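Local atomic coordinates of piwi domain-containing protein (Vanderwaltozyma polyspora, PDB entry 5THE), a protein that binds RNA as the C-terminal lobe of a budding-yeast Argonaute, whose Piwi domain has the RNase H-like fold and probably serves guided RNA target cleavage. Residues 299-307 with 531-539; 434-442 with 463-473. All blocks are in the same frame, centred on the assembly; numbering follows the deposited sequence.

Contact 1: 299-307 with 531-539; sequences PGDYMLQDG and KNVLLPQVN
Lys-531 reaches Leu-304 and Asp-306 and gives its ammonium group two acceptors there. NZ makes a salt bridge to Asp-306 OD1 (2.7 Å), met from above the carboxylate plane, and donates to the carbonyl oxygen of Leu-304, O to NZ 2.9 Å. Extended beyond CG, the lysine lays CB and CG along Leu-304 CB and CD2 and carries NZ on to the carbonyl oxygen. Tyr-302 is gripped at both its ends. Its hydroxyl donates to Pro-536 O (2.8 Å), in the carbonyl plane and on a lone pair, while its backbone O accepts from Gln-537 NE2 at 3.0 Å with an N-H...O angle of 157°. Bending at chi2 (-59°) turns the Gln-537 amide back along the ring, the two planes 35° apart. A water joins Gln-537 OE1 to Asp-301 OD1 and accepts from the backbone N of Tyr-302; Lys-543 also bonds both of those side-chain oxygens, and Asp-301 OD2 is held by Arg-323 and Asn-322. Around this polar frame lies an apolar layer. Leu-535 CG packs against Tyr-302 CE1 (3.6 Å), and Leu-304 CD2 meets Leu-534 CD1 at 3.8 Å, with Leu-535 CD2 near the other methyl of Leu-304. Phe-505 of helix 490-515 touches Leu-535 and Val-538, and Leu-209 of helix 197-210 touches Tyr-302. Helix 531-534 and the chain that follows are thus fastened to a Piwi-domain strand mainly by side-chain-to-backbone bonds, with one salt bridge, and not by strand pairing: Leu-304 O accepts from the helix lysine, Tyr-302 O from Gln-537 beyond it, the buried tyrosine hydroxyl is satisfied by a main-chain oxygen, and the lysine charge is probably offset by Asp-306.

Contact 2: 434-442 with 463-473; sequences HFDFFIQSH and STSDYLQEICN. With nucleotides of chain B.
Phe-437 carries its CG between the backbone N and the carbonyl carbon (chi1 51°), which sets one ring face against Gln-469 of helix 465-475. Gln-469 starts with CG opposite its carbonyl carbon and then runs extended, sliding past the phenylalanine in the reverse direction. Its CG sits over the ring centre in a CH-pi contact, 3.6 Å from the Phe-437 centroid and 8° off the normal. The amide is steeply inclined to the ring plane, with NE2 3.6 Å from Phe-437 CB, while OE1 accepts from Arg-30. At the ring edge lies Cys-472 SG, a sulfur-aromatic contact 5.3 Å from the Phe-437 centroid. Two residues earlier, Phe-435 directs its ring toward the start of the helix: CZ touches Leu-468 CD1 at 3.8 Å, and Ser-463 O lies at the ring edge. Ser-465 OG comes close to CE1 of this ring but has Asp-10 as its polar partner. Thr-464 is the N-cap, its OG1 accepting from Tyr-467 N. Further along the strand, Ile-439 CD1 rests on the helix backbone, 3.5 Å from Gln-469 O, and also meets Cys-472 CB. Past the strand end a water bridges Ser-441 O and Asn-473 OD1, donating to both. The next residue, His-442, turns to the RNA, and its NE2 donates to OP1 of nucleotide A6 of chain B (2.8 Å). The helix thus packs across strands 435-440, 452-459 and 383-389; its 465-473 part runs at 32° to strand 435-440, their axes 9.8 Å apart at closest. Strands 423-425 and 452-459 pair with strand 435-440, and under the same helix Leu-468 and Cys-472 also touch Ile-386 of strand 383-389, with Phe-342 of strand 339-344 touching Cys-472.

Overall arrangement
Both contacts involve strands of the RNase H-like Piwi domain, but at well-separated places: their centres lie 32 Å apart and their nearest atoms about 17 Å, without touching. Contact 2 is the more buried. It is a strand-helix interface of phenylalanine, isoleucine, leucine and cysteine side chains and the aliphatic part of a glutamine, with no direct hydrogen bond between its segments, only a bridging water. Contact 1 is partly buried, mixing leucine and tyrosine packing with hydrogen bonds and a salt bridge that join strand 300-305 to the C-terminal tail. Segment 434-442 goes on to His-442, which binds an RNA phosphate, whereas contact 1 stays about 13 Å from the RNA at its nearest atom.

Contact 1: 299-307 with 531-539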
loop_
_atom_site.group_PDB
_atom_site.type_symbol
_atom_site.label_atom_id
_atom_site.label_comp_id
_atom_site.label_asym_id
_atom_site.label_seq_id
_atom_site.Cartn_x
_atom_site.Cartn_y
_atom_site.Cartn_z
ATOM N N PRO A 299 8.621 -1.490 2.463
ATOM C CA PRO A 299 9.273 -0.185 2.622
ATOM C C PRO A 299 9.589 0.380 1.250
ATOM O O PRO A 299 9.654 -0.343 0.255
ATOM C CB PRO A 299 10.546 -0.483 3.421
ATOM C CG PRO A 299 10.812 -1.948 3.226
ATOM C CD PRO A 299 9.466 -2.614 2.909
ATOM N N GLY A 300 9.762 1.700 1.202
ATOM C CA GLY A 300 9.929 2.372 -0.069
ATOM C C GLY A 300 10.703 3.660 0.066
ATOM O O GLY A 300 11.056 4.101 1.160
ATOM N N ASP A 301 10.980 4.249 -1.084
ATOM C CA ASP A 301 11.591 5.558 -1.164
ATOM C C ASP A 301 10.750 6.434 -2.075
ATOM O O ASP A 301 9.996 5.940 -2.911
ATOM C CB ASP A 301 13.029 5.470 -1.676
ATOM C CG ASP A 301 13.976 4.956 -0.625
ATOM O OD1 ASP A 301 14.039 5.570 0.462
ATOM O OD2 ASP A 301 14.641 3.930 -0.878
ATOM N N TYR A 302 10.878 7.747 -1.898
ATOM C CA TYR A 302 10.258 8.708 -2.797
ATOM C C TYR A 302 11.325 9.689 -3.278
ATOM O O TYR A 302 12.390 9.821 -2.674
ATOM C CB TYR A 302 9.109 9.479 -2.119
ATOM C CG TYR A 302 9.570 10.168 -0.868
ATOM C CD1 TYR A 302 10.297 11.363 -0.929
ATOM C CD2 TYR A 302 9.309 9.618 0.376
ATOM C CE1 TYR A 302 10.754 11.979 0.224
ATOM C CE2 TYR A 302 9.757 10.227 1.528
ATOM C CZ TYR A 302 10.475 11.399 1.454
ATOM O OH TYR A 302 10.908 11.980 2.626
ATOM N N MET A 303 11.021 10.395 -4.362
ATOM C CA MET A 303 11.888 11.472 -4.812
ATOM C C MET A 303 11.053 12.492 -5.569
ATOM O O MET A 303 9.968 12.188 -6.076
ATOM C CB MET A 303 13.026 10.959 -5.700
ATOM C CG MET A 303 12.530 10.307 -6.969
ATOM S SD MET A 303 13.914 9.655 -7.907
ATOM C CE MET A 303 13.063 8.935 -9.273
ATOM N N LEU A 304 11.564 13.714 -5.611
ATOM C CA LEU A 304 10.948 14.769 -6.398
ATOM C C LEU A 304 11.336 14.576 -7.856
ATOM O O LEU A 304 12.510 14.352 -8.158
ATOM C CB LEU A 304 11.413 16.137 -5.898
ATOM C CG LEU A 304 10.592 17.320 -6.394
ATOM C CD1 LEU A 304 9.171 17.240 -5.854
ATOM C CD2 LEU A 304 11.253 18.625 -5.983
ATOM N N GLN A 305 10.356 14.640 -8.755
ATOM C CA GLN A 305 10.652 14.546 -10.179
ATOM C C GLN A 305 11.349 15.816 -10.659
ATOM O O GLN A 305 11.474 16.807 -9.935
ATOM C CB GLN A 305 9.375 14.323 -10.982
ATOM C CG GLN A 305 8.721 12.973 -10.757
ATOM C CD GLN A 305 9.202 11.946 -11.756
ATOM O OE1 GLN A 305 10.269 11.348 -11.587
ATOM N NE2 GLN A 305 8.424 11.742 -12.813
ATOM N N ASP A 306 11.755 15.800 -11.934
ATOM C CA ASP A 306 12.543 16.880 -12.517
ATOM C C ASP A 306 11.714 18.088 -12.925
ATOM O O ASP A 306 12.264 19.187 -13.014
ATOM C CB ASP A 306 13.310 16.362 -13.735
ATOM C CG ASP A 306 14.479 15.479 -13.350
ATOM O OD1 ASP A 306 15.028 15.677 -12.251
ATOM O OD2 ASP A 306 14.852 14.592 -14.146
ATOM N N GLY A 307 10.418 17.918 -13.181
ATOM C CA GLY A 307 9.581 19.008 -13.625
ATOM C C GLY A 307 8.121 18.775 -13.300
ATOM O O GLY A 307 7.732 17.709 -12.806
ATOM N N LYS A 531 15.960 19.845 -5.000
ATOM C CA LYS A 531 15.009 18.777 -4.701
ATOM C C LYS A 531 15.025 18.423 -3.224
ATOM O O LYS A 531 13.972 18.301 -2.593
ATOM C CB LYS A 531 15.329 17.530 -5.526
ATOM C CG LYS A 531 15.025 17.631 -6.998
ATOM C CD LYS A 531 15.336 16.296 -7.666
ATOM C CE LYS A 531 15.003 16.312 -9.147
ATOM N NZ LYS A 531 14.879 14.912 -9.665
ATOM N N ASN A 532 16.220 18.248 -2.654
ATOM C CA ASN A 532 16.331 17.799 -1.275
ATOM C C ASN A 532 15.868 18.838 -0.277
ATOM O O ASN A 532 15.664 18.493 0.889
ATOM C CB ASN A 532 17.774 17.404 -0.950
ATOM C CG ASN A 532 18.177 16.122 -1.628
ATOM O OD1 ASN A 532 17.815 15.034 -1.180
ATOM N ND2 ASN A 532 18.910 16.239 -2.732
ATOM N N VAL A 533 15.743 20.097 -0.682
ATOM C CA VAL A 533 15.153 21.091 0.204
ATOM C C VAL A 533 13.639 21.132 0.042
ATOM O O VAL A 533 12.904 21.267 1.026
ATOM C CB VAL A 533 15.792 22.474 -0.035
ATOM C CG1 VAL A 533 15.074 23.550 0.785
ATOM C CG2 VAL A 533 17.281 22.445 0.324
ATOM N N LEU A 534 13.141 21.016 -1.189
ATOM C CA LEU A 534 11.692 20.968 -1.373
ATOM C C LEU A 534 11.110 19.700 -0.770
ATOM O O LEU A 534 10.016 19.718 -0.196
ATOM C CB LEU A 534 11.333 21.058 -2.857
ATOM C CG LEU A 534 11.550 22.410 -3.543
ATOM C CD1 LEU A 534 11.391 22.270 -5.055
ATOM C CD2 LEU A 534 10.587 23.479 -2.963
ATOM N N LEU A 535 11.818 18.587 -0.901
ATOM C CA LEU A 535 11.311 17.290 -0.463
ATOM C C LEU A 535 12.460 16.550 0.190
ATOM O O LEU A 535 13.099 15.691 -0.427
ATOM C CB LEU A 535 10.715 16.506 -1.635
ATOM C CG LEU A 535 10.003 15.191 -1.314
ATOM C CD1 LEU A 535 9.112 15.359 -0.088
ATOM C CD2 LEU A 535 9.184 14.773 -2.511
ATOM N N PRO A 536 12.753 16.864 1.454
ATOM C CA PRO A 536 13.850 16.190 2.145
ATOM C C PRO A 536 13.534 14.719 2.319
ATOM O O PRO A 536 12.367 14.313 2.372
ATOM C CB PRO A 536 13.915 16.901 3.505
ATOM C CG PRO A 536 12.941 18.070 3.413
ATOM C CD PRO A 536 11.956 17.700 2.365
ATOM N N GLN A 537 14.597 13.925 2.387
ATOM C CA GLN A 537 14.463 12.504 2.638
ATOM C C GLN A 537 14.112 12.266 4.090
ATOM O O GLN A 537 14.542 12.977 4.996
ATOM C CB GLN A 537 15.749 11.750 2.300
ATOM C CG GLN A 537 15.958 11.583 0.808
ATOM C CD GLN A 537 14.799 10.839 0.182
ATOM O OE1 GLN A 537 14.431 9.765 0.653
ATOM N NE2 GLN A 537 14.192 11.424 -0.865
ATOM N N VAL A 538 13.327 11.232 4.297
ATOM C CA VAL A 538 12.880 10.897 5.624
ATOM C C VAL A 538 14.070 10.404 6.440
ATOM O O VAL A 538 15.058 9.886 5.898
ATOM C CB VAL A 538 11.752 9.858 5.465
ATOM C CG1 VAL A 538 12.210 8.493 5.778
ATOM C CG2 VAL A 538 10.499 10.282 6.189
ATOM N N ASN A 539 14.018 10.674 7.741
ATOM C CA ASN A 539 14.967 10.175 8.727
ATOM C C ASN A 539 15.326 8.717 8.460
ATOM O O ASN A 539 14.448 7.887 8.215
ATOM C CB ASN A 539 14.318 10.330 10.115
ATOM C CG ASN A 539 15.255 10.007 11.261
ATOM O OD1 ASN A 539 15.816 8.916 11.338
ATOM N ND2 ASN A 539 15.418 10.964 12.170
HETATM O O HOH W 1 12.488 8.125 0.617
#

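Contact 2: 434-442 with 463-473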
loop_
_atom_site.group_PDB
_atom_site.type_symbol
_atom_site.label_atom_id
_atom_site.label_comp_id
_atom_site.label_asym_id
_atom_site.label_seq_id
_atom_site.Cartn_x
_atom_site.Cartn_y
_atom_site.Cartn_z
ATOM N N HIS A 434 -1.898 -6.237 -27.651
ATOM C CA HIS A 434 -1.209 -5.938 -26.410
ATOM C C HIS A 434 -1.701 -6.842 -25.284
ATOM O O HIS A 434 -2.753 -7.476 -25.369
ATOM C CB HIS A 434 -1.364 -4.460 -26.066
ATOM C CG HIS A 434 -0.553 -3.570 -26.957
ATOM N ND1 HIS A 434 -1.097 -2.519 -27.665
ATOM C CD2 HIS A 434 0.764 -3.596 -27.273
ATOM C CE1 HIS A 434 -0.147 -1.926 -28.365
ATOM N NE2 HIS A 434 0.993 -2.559 -28.145
ATOM N N PHE A 435 -0.901 -6.908 -24.229
ATOM C CA PHE A 435 -1.053 -7.898 -23.170
ATOM C C PHE A 435 -1.787 -7.239 -22.002
ATOM O O PHE A 435 -1.198 -6.875 -20.987
ATOM C CB PHE A 435 0.341 -8.423 -22.776
ATOM C CG PHE A 435 0.329 -9.706 -21.977
ATOM C CD1 PHE A 435 -0.850 -10.258 -21.520
ATOM C CD2 PHE A 435 1.523 -10.358 -21.688
ATOM C CE1 PHE A 435 -0.841 -11.425 -20.786
ATOM C CE2 PHE A 435 1.536 -11.532 -20.960
ATOM C CZ PHE A 435 0.355 -12.062 -20.506
ATOM N N ASP A 436 -3.102 -7.079 -22.150
ATOM C CA ASP A 436 -3.882 -6.434 -21.105
ATOM C C ASP A 436 -5.039 -7.320 -20.648
ATOM O O ASP A 436 -5.458 -8.265 -21.329
ATOM C CB ASP A 436 -4.392 -5.047 -21.549
ATOM C CG ASP A 436 -5.500 -5.125 -22.598
ATOM O OD1 ASP A 436 -5.394 -5.933 -23.540
ATOM O OD2 ASP A 436 -6.478 -4.360 -22.482
ATOM N N PHE A 437 -5.521 -7.026 -19.444
ATOM C CA PHE A 437 -6.641 -7.755 -18.868
ATOM C C PHE A 437 -7.238 -6.897 -17.765
ATOM O O PHE A 437 -6.577 -6.016 -17.212
ATOM C CB PHE A 437 -6.228 -9.141 -18.343
ATOM C CG PHE A 437 -5.039 -9.130 -17.433
ATOM C CD1 PHE A 437 -5.185 -8.868 -16.080
ATOM C CD2 PHE A 437 -3.774 -9.402 -17.926
ATOM C CE1 PHE A 437 -4.095 -8.862 -15.240
ATOM C CE2 PHE A 437 -2.666 -9.399 -17.087
ATOM C CZ PHE A 437 -2.826 -9.124 -15.740
ATOM N N PHE A 438 -8.514 -7.132 -17.491
ATOM C CA PHE A 438 -9.197 -6.506 -16.369
ATOM C C PHE A 438 -9.344 -7.529 -15.258
ATOM O O PHE A 438 -9.609 -8.705 -15.523
ATOM C CB PHE A 438 -10.598 -6.014 -16.749
ATOM C CG PHE A 438 -10.622 -4.885 -17.732
ATOM C CD1 PHE A 438 -10.545 -5.131 -19.094
ATOM C CD2 PHE A 438 -10.788 -3.575 -17.292
ATOM C CE1 PHE A 438 -10.597 -4.098 -20.004
ATOM C CE2 PHE A 438 -10.849 -2.527 -18.201
ATOM C CZ PHE A 438 -10.758 -2.786 -19.556
ATOM N N ILE A 439 -9.197 -7.080 -14.016
ATOM C CA ILE A 439 -9.611 -7.887 -12.869
ATOM C C ILE A 439 -10.366 -6.979 -11.913
ATOM O O ILE A 439 -9.906 -5.883 -11.588
ATOM C CB ILE A 439 -8.440 -8.570 -12.136
ATOM C CG1 ILE A 439 -7.569 -9.386 -13.092
ATOM C CG2 ILE A 439 -8.979 -9.496 -11.075
ATOM C CD1 ILE A 439 -6.344 -10.060 -12.415
ATOM N N GLN A 440 -11.534 -7.416 -11.489
ATOM C CA GLN A 440 -12.262 -6.747 -10.421
ATOM C C GLN A 440 -12.035 -7.628 -9.206
ATOM O O GLN A 440 -12.688 -8.653 -9.048
ATOM C CB GLN A 440 -13.738 -6.578 -10.774
ATOM C CG GLN A 440 -14.540 -5.792 -9.774
ATOM C CD GLN A 440 -15.816 -5.251 -10.393
ATOM O OE1 GLN A 440 -15.848 -4.945 -11.589
ATOM N NE2 GLN A 440 -16.876 -5.154 -9.596
ATOM N N SER A 441 -11.060 -7.255 -8.382
ATOM C CA SER A 441 -10.560 -8.147 -7.347
ATOM C C SER A 441 -11.310 -8.008 -6.030
ATOM O O SER A 441 -11.209 -8.895 -5.179
ATOM C CB SER A 441 -9.066 -7.875 -7.131
ATOM O OG SER A 441 -8.866 -6.459 -7.058
ATOM N N HIS A 442 -12.089 -6.948 -5.872
ATOM C CA HIS A 442 -12.658 -6.534 -4.601
ATOM C C HIS A 442 -14.173 -6.703 -4.583
ATOM O O HIS A 442 -14.839 -6.756 -5.624
ATOM C CB HIS A 442 -12.317 -5.072 -4.331
ATOM C CG HIS A 442 -12.805 -4.144 -5.398
ATOM N ND1 HIS A 442 -12.266 -4.122 -6.667
ATOM C CD2 HIS A 442 -13.781 -3.206 -5.388
ATOM C CE1 HIS A 442 -12.895 -3.213 -7.393
ATOM N NE2 HIS A 442 -13.822 -2.648 -6.642
ATOM N N SER A 463 6.074 -15.161 -18.720
ATOM C CA SER A 463 4.847 -15.177 -17.935
ATOM C C SER A 463 3.647 -15.437 -18.832
ATOM O O SER A 463 3.513 -14.823 -19.891
ATOM C CB SER A 463 4.663 -13.852 -17.204
ATOM O OG SER A 463 5.822 -13.541 -16.460
ATOM N N THR A 464 2.772 -16.329 -18.392
ATOM C CA THR A 464 1.505 -16.567 -19.065
ATOM C C THR A 464 0.419 -15.683 -18.463
ATOM O O THR A 464 0.550 -15.175 -17.348
ATOM C CB THR A 464 1.077 -18.025 -18.924
ATOM O OG1 THR A 464 0.836 -18.295 -17.537
ATOM C CG2 THR A 464 2.140 -18.974 -19.475
ATOM N N SER A 465 -0.676 -15.519 -19.210
ATOM C CA SER A 465 -1.804 -14.767 -18.674
ATOM C C SER A 465 -2.277 -15.342 -17.342
ATOM O O SER A 465 -2.562 -14.591 -16.407
ATOM C CB SER A 465 -2.954 -14.735 -19.673
ATOM O OG SER A 465 -2.643 -13.885 -20.761
ATOM N N ASP A 466 -2.369 -16.676 -17.240
ATOM C CA ASP A 466 -2.848 -17.278 -15.988
ATOM C C ASP A 466 -1.931 -16.955 -14.819
ATOM O O ASP A 466 -2.398 -16.688 -13.700
ATOM C CB ASP A 466 -2.969 -18.803 -16.102
ATOM C CG ASP A 466 -4.190 -19.271 -16.893
ATOM O OD1 ASP A 466 -4.034 -20.246 -17.643
ATOM O OD2 ASP A 466 -5.288 -18.677 -16.779
ATOM N N TYR A 467 -0.617 -17.017 -15.036
ATOM C CA TYR A 467 0.338 -16.685 -13.990
ATOM C C TYR A 467 0.210 -15.219 -13.571
ATOM O O TYR A 467 0.087 -14.900 -12.378
ATOM C CB TYR A 467 1.757 -16.995 -14.473
ATOM C CG TYR A 467 2.838 -16.513 -13.531
ATOM C CD1 TYR A 467 3.072 -17.173 -12.331
ATOM C CD2 TYR A 467 3.607 -15.391 -13.829
ATOM C CE1 TYR A 467 4.035 -16.741 -11.449
ATOM C CE2 TYR A 467 4.588 -14.951 -12.946
ATOM C CZ TYR A 467 4.803 -15.653 -11.765
ATOM O OH TYR A 467 5.748 -15.244 -10.852
ATOM N N LEU A 468 0.190 -14.311 -14.552
ATOM C CA LEU A 468 0.112 -12.895 -14.207
ATOM C C LEU A 468 -1.224 -12.556 -13.564
ATOM O O LEU A 468 -1.280 -11.739 -12.639
ATOM C CB LEU A 468 0.338 -12.025 -15.444
ATOM C CG LEU A 468 1.745 -12.032 -16.039
ATOM C CD1 LEU A 468 1.820 -10.972 -17.122
ATOM C CD2 LEU A 468 2.797 -11.799 -14.962
ATOM N N GLN A 469 -2.314 -13.168 -14.039
ATOM C CA GLN A 469 -3.613 -12.833 -13.466
ATOM C C GLN A 469 -3.742 -13.383 -12.062
ATOM O O GLN A 469 -4.387 -12.761 -11.209
ATOM C CB GLN A 469 -4.747 -13.342 -14.365
ATOM C CG GLN A 469 -4.828 -12.541 -15.664
ATOM C CD GLN A 469 -5.636 -13.215 -16.768
ATOM O OE1 GLN A 469 -6.311 -14.197 -16.547
ATOM N NE2 GLN A 469 -5.547 -12.688 -17.959
ATOM N N GLU A 470 -3.121 -14.533 -11.794
ATOM C CA GLU A 470 -3.202 -15.079 -10.452
ATOM C C GLU A 470 -2.399 -14.226 -9.477
ATOM O O GLU A 470 -2.861 -13.937 -8.371
ATOM C CB GLU A 470 -2.716 -16.533 -10.448
ATOM C CG GLU A 470 -2.985 -17.260 -9.133
ATOM C CD GLU A 470 -2.578 -18.709 -9.157
ATOM O OE1 GLU A 470 -2.088 -19.203 -10.197
ATOM O OE2 GLU A 470 -2.759 -19.359 -8.112
ATOM N N ILE A 471 -1.196 -13.818 -9.887
ATOM C CA ILE A 471 -0.360 -12.930 -9.080
ATOM C C ILE A 471 -1.083 -11.623 -8.778
ATOM O O ILE A 471 -1.137 -11.171 -7.627
ATOM C CB ILE A 471 0.962 -12.663 -9.815
ATOM C CG1 ILE A 471 1.899 -13.842 -9.660
ATOM C CG2 ILE A 471 1.600 -11.357 -9.364
ATOM C CD1 ILE A 471 3.212 -13.495 -10.203
ATOM N N CYS A 472 -1.585 -10.965 -9.822
ATOM C CA CYS A 472 -2.285 -9.700 -9.634
ATOM C C CYS A 472 -3.436 -9.869 -8.665
ATOM O O CYS A 472 -3.563 -9.112 -7.693
ATOM C CB CYS A 472 -2.788 -9.186 -10.976
ATOM S SG CYS A 472 -1.436 -8.556 -11.981
ATOM N N ASN A 473 -4.267 -10.885 -8.898
ATOM C CA ASN A 473 -5.397 -11.118 -8.015
ATOM C C ASN A 473 -4.924 -11.449 -6.605
ATOM O O ASN A 473 -5.418 -10.872 -5.633
ATOM C CB ASN A 473 -6.290 -12.230 -8.562
ATOM C CG ASN A 473 -7.556 -12.393 -7.745
ATOM O OD1 ASN A 473 -8.292 -11.425 -7.534
ATOM N ND2 ASN A 473 -7.791 -13.594 -7.241
ATOM P P A B 5 -10.492 -0.376 -1.944
ATOM O OP1 A B 5 -9.878 -1.218 -3.009
ATOM O OP2 A B 5 -9.906 0.928 -1.567
ATOM O "O5'" A B 5 -12.017 -0.201 -2.335
ATOM C "C5'" A B 5 -12.794 -1.337 -2.673
ATOM C "C4'" A B 5 -14.266 -1.036 -2.581
ATOM O "O4'" A B 5 -14.608 -0.694 -1.215
ATOM C "C3'" A B 5 -14.735 0.158 -3.397
ATOM O "O3'" A B 5 -14.999 -0.209 -4.732
ATOM C "C2'" A B 5 -15.973 0.624 -2.641
ATOM O "O2'" A B 5 -17.088 -0.193 -2.957
ATOM C "C1'" A B 5 -15.583 0.319 -1.197
ATOM N N9 A B 5 -15.014 1.491 -0.524
ATOM C C8 A B 5 -13.719 1.949 -0.529
ATOM N N7 A B 5 -13.567 3.036 0.191
ATOM C C5 A B 5 -14.840 3.292 0.683
ATOM C C6 A B 5 -15.334 4.301 1.514
ATOM N N6 A B 5 -14.554 5.271 1.993
ATOM N N1 A B 5 -16.660 4.263 1.817
ATOM C C2 A B 5 -17.422 3.271 1.315
ATOM N N3 A B 5 -17.062 2.258 0.522
ATOM C C4 A B 5 -15.748 2.347 0.248
ATOM P P A B 6 -14.607 0.754 -5.945
ATOM O OP1 A B 6 -14.817 -0.105 -7.156
ATOM O OP2 A B 6 -13.328 1.448 -5.690
ATOM O "O5'" A B 6 -15.698 1.902 -5.895
ATOM C "C5'" A B 6 -17.034 1.633 -6.247
ATOM C "C4'" A B 6 -17.910 2.770 -5.827
ATOM O "O4'" A B 6 -17.819 2.932 -4.390
ATOM C "C3'" A B 6 -17.532 4.137 -6.379
ATOM O "O3'" A B 6 -18.023 4.348 -7.694
ATOM C "C2'" A B 6 -18.147 5.070 -5.357
ATOM O "O2'" A B 6 -19.550 5.135 -5.582
ATOM C "C1'" A B 6 -17.893 4.293 -4.056
ATOM N N9 A B 6 -16.606 4.643 -3.433
ATOM C C8 A B 6 -15.375 4.108 -3.728
ATOM N N7 A B 6 -14.387 4.591 -3.017
ATOM C C5 A B 6 -15.020 5.510 -2.197
ATOM C C6 A B 6 -14.511 6.359 -1.211
ATOM N N6 A B 6 -13.212 6.401 -0.896
ATOM N N1 A B 6 -15.401 7.155 -0.568
ATOM C C2 A B 6 -16.703 7.085 -0.909
ATOM N N3 A B 6 -17.305 6.318 -1.824
ATOM C C4 A B 6 -16.387 5.553 -2.434
HETATM O O HOH W 2 -10.514 -11.383 -5.956
#